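Local coordinates for protein tryptophanyl-tRNA synthetase (Cryptosporidium parvum Iowa II, PDB 3HV0) that probably attaches L-tryptophan to its cognate tRNA at the expense of ATP, as a class I aminoacyl-tRNA synthetase, at residues 158-161 with 162-166. Residues are numbered along the deposited sequence; the frame is centred on the assembly and turned at random.
Sequences LEYI and AELYP
Tyr160 sends its ring anti to its own backbone N (chi1 -165°), which swings it forward along the helix to meet Glu163 and Leu164 one turn on. Glu163 starts toward the ring with its CB, and the end of its chain then leads away; Leu164, with CG beside its backbone N, brings that branch point close to the tyrosine. The CB of Glu163 lies over one face of the ring, 3.5 Å from the centroid of the Tyr160 ring and displaced toward its rim, a CH-pi contact. Glu163 CG continues past the ring, 3.4 Å from Tyr160 CE1, and the carboxylate plane ends 24° from that of the ring. Glutamate suits this place because its methylenes pack on the aromatic while OE2 reaches a hydrogen bond with His212. The Leu164 and Tyr160 side chains cross at about a right angle, Leu164 CG coming obliquely to Tyr160 CD2, 3.7 Å away, as an apolar partner. Tyrosine, in turn, offers a large flat surface, and the hydroxyl of this buried residue hydrogen-bonds to Ser209 O.

The backbone of the turn is closed by Leu164 N, which donates to Tyr160 O (3.3 Å). The next bond, Tyr165 N to Ile161 O at 2.8 Å, is weak, with a poor N-H angle of 118°. The helix is kinked here; Pro166, lacking an N-H, cannot donate to the preceding turn.

Ile161 and Ala162 pack against Ala162 and Ile161 of the second subunit, and Tyr165 OH hydrogen-bonds to Asp117 of that subunit. Helix 157-174 thus lies between the dimer partner and its own Rossmann-type catalytic domain: it follows directly on strand 152-156, an outermost strand within this chain of the mainly parallel sheet, and Phe153 and Phe155 of that strand meet the Tyr160 ring, as does Phe210 just ahead of helix 211-214.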
loop_
_atom_site.group_PDB
_atom_site.type_symbol
_atom_site.label_atom_id
_atom_site.label_comp_id
_atom_site.label_asym_id
_atom_site.label_seq_id
_atom_site.Cartn_x
_atom_site.Cartn_y
_atom_site.Cartn_z
ATOM N N LEU A 158 -2.969 -4.650 -8.115
ATOM C CA LEU A 158 -2.089 -5.693 -7.592
ATOM C C LEU A 158 -0.774 -5.770 -8.376
ATOM O O LEU A 158 0.250 -6.213 -7.853
ATOM C CB LEU A 158 -2.787 -7.063 -7.541
ATOM C CG LEU A 158 -3.704 -7.300 -6.317
ATOM C CD1 LEU A 158 -3.967 -8.786 -6.078
ATOM C CD2 LEU A 158 -3.121 -6.752 -5.060
ATOM N N GLU A 159 -0.796 -5.330 -9.631
ATOM C CA GLU A 159 0.391 -5.467 -10.449
ATOM C C GLU A 159 1.221 -4.216 -10.590
ATOM O O GLU A 159 2.392 -4.327 -10.885
ATOM C CB GLU A 159 0.027 -6.066 -11.784
ATOM C CG GLU A 159 -0.100 -7.572 -11.662
ATOM C CD GLU A 159 -0.628 -8.228 -12.889
ATOM O OE1 GLU A 159 -1.017 -7.519 -13.838
ATOM O OE2 GLU A 159 -0.657 -9.473 -12.890
ATOM N N TYR A 160 0.630 -3.048 -10.329
ATOM C CA TYR A 160 1.290 -1.753 -10.526
ATOM C C TYR A 160 1.462 -0.988 -9.230
ATOM O O TYR A 160 1.898 0.162 -9.252
ATOM C CB TYR A 160 0.475 -0.914 -11.513
ATOM C CG TYR A 160 1.186 0.302 -12.086
ATOM C CD1 TYR A 160 2.273 0.159 -12.929
ATOM C CD2 TYR A 160 0.737 1.584 -11.812
ATOM C CE1 TYR A 160 2.921 1.266 -13.462
ATOM C CE2 TYR A 160 1.379 2.684 -12.313
ATOM C CZ TYR A 160 2.468 2.524 -13.149
ATOM O OH TYR A 160 3.099 3.630 -13.668
ATOM N N ILE A 161 1.159 -1.632 -8.105
ATOM C CA ILE A 161 1.145 -0.974 -6.811
ATOM C C ILE A 161 2.483 -0.303 -6.457
ATOM O O ILE A 161 2.505 0.783 -5.884
ATOM C CB ILE A 161 0.712 -1.963 -5.669
ATOM C CG1 ILE A 161 0.598 -1.212 -4.345
ATOM C CG2 ILE A 161 1.658 -3.138 -5.531
ATOM C CD1 ILE A 161 -0.472 -0.161 -4.357
ATOM N N ALA A 162 3.591 -0.955 -6.801
ATOM C CA ALA A 162 4.916 -0.454 -6.474
ATOM C C ALA A 162 5.207 0.840 -7.159
ATOM O O ALA A 162 5.814 1.721 -6.573
ATOM C CB ALA A 162 5.973 -1.475 -6.860
ATOM N N GLU A 163 4.799 0.967 -8.416
ATOM C CA GLU A 163 4.938 2.247 -9.119
ATOM C C GLU A 163 4.065 3.336 -8.480
ATOM O O GLU A 163 4.450 4.493 -8.474
ATOM C CB GLU A 163 4.611 2.090 -10.593
ATOM C CG GLU A 163 5.601 1.203 -11.361
ATOM C CD GLU A 163 6.931 1.871 -11.645
ATOM O OE1 GLU A 163 7.004 3.121 -11.646
ATOM O OE2 GLU A 163 7.908 1.134 -11.902
ATOM N N LEU A 164 2.902 2.979 -7.943
ATOM C CA LEU A 164 2.041 3.969 -7.264
ATOM C C LEU A 164 2.458 4.273 -5.810
ATOM O O LEU A 164 2.121 5.338 -5.259
ATOM C CB LEU A 164 0.572 3.506 -7.266
ATOM C CG LEU A 164 -0.077 3.354 -8.666
ATOM C CD1 LEU A 164 -1.478 2.781 -8.542
ATOM C CD2 LEU A 164 -0.075 4.673 -9.425
ATOM N N TYR A 165 3.204 3.357 -5.193
ATOM C CA TYR A 165 3.435 3.441 -3.760
ATOM C C TYR A 165 4.035 4.786 -3.325
ATOM O O TYR A 165 3.612 5.328 -2.310
ATOM C CB TYR A 165 4.291 2.271 -3.263
ATOM C CG TYR A 165 4.173 1.959 -1.773
ATOM C CD1 TYR A 165 3.009 2.195 -1.069
ATOM C CD2 TYR A 165 5.220 1.364 -1.091
ATOM C CE1 TYR A 165 2.902 1.877 0.284
ATOM C CE2 TYR A 165 5.123 1.049 0.282
ATOM C CZ TYR A 165 3.954 1.313 0.953
ATOM O OH TYR A 165 3.813 1.007 2.296
ATOM N N PRO A 166 4.994 5.345 -4.082
ATOM C CA PRO A 166 5.561 6.605 -3.586
ATOM C C PRO A 166 4.541 7.732 -3.471
ATOM O O PRO A 166 4.536 8.447 -2.478
ATOM C CB PRO A 166 6.647 6.939 -4.625
ATOM C CG PRO A 166 7.042 5.633 -5.174
ATOM C CD PRO A 166 5.770 4.823 -5.215
#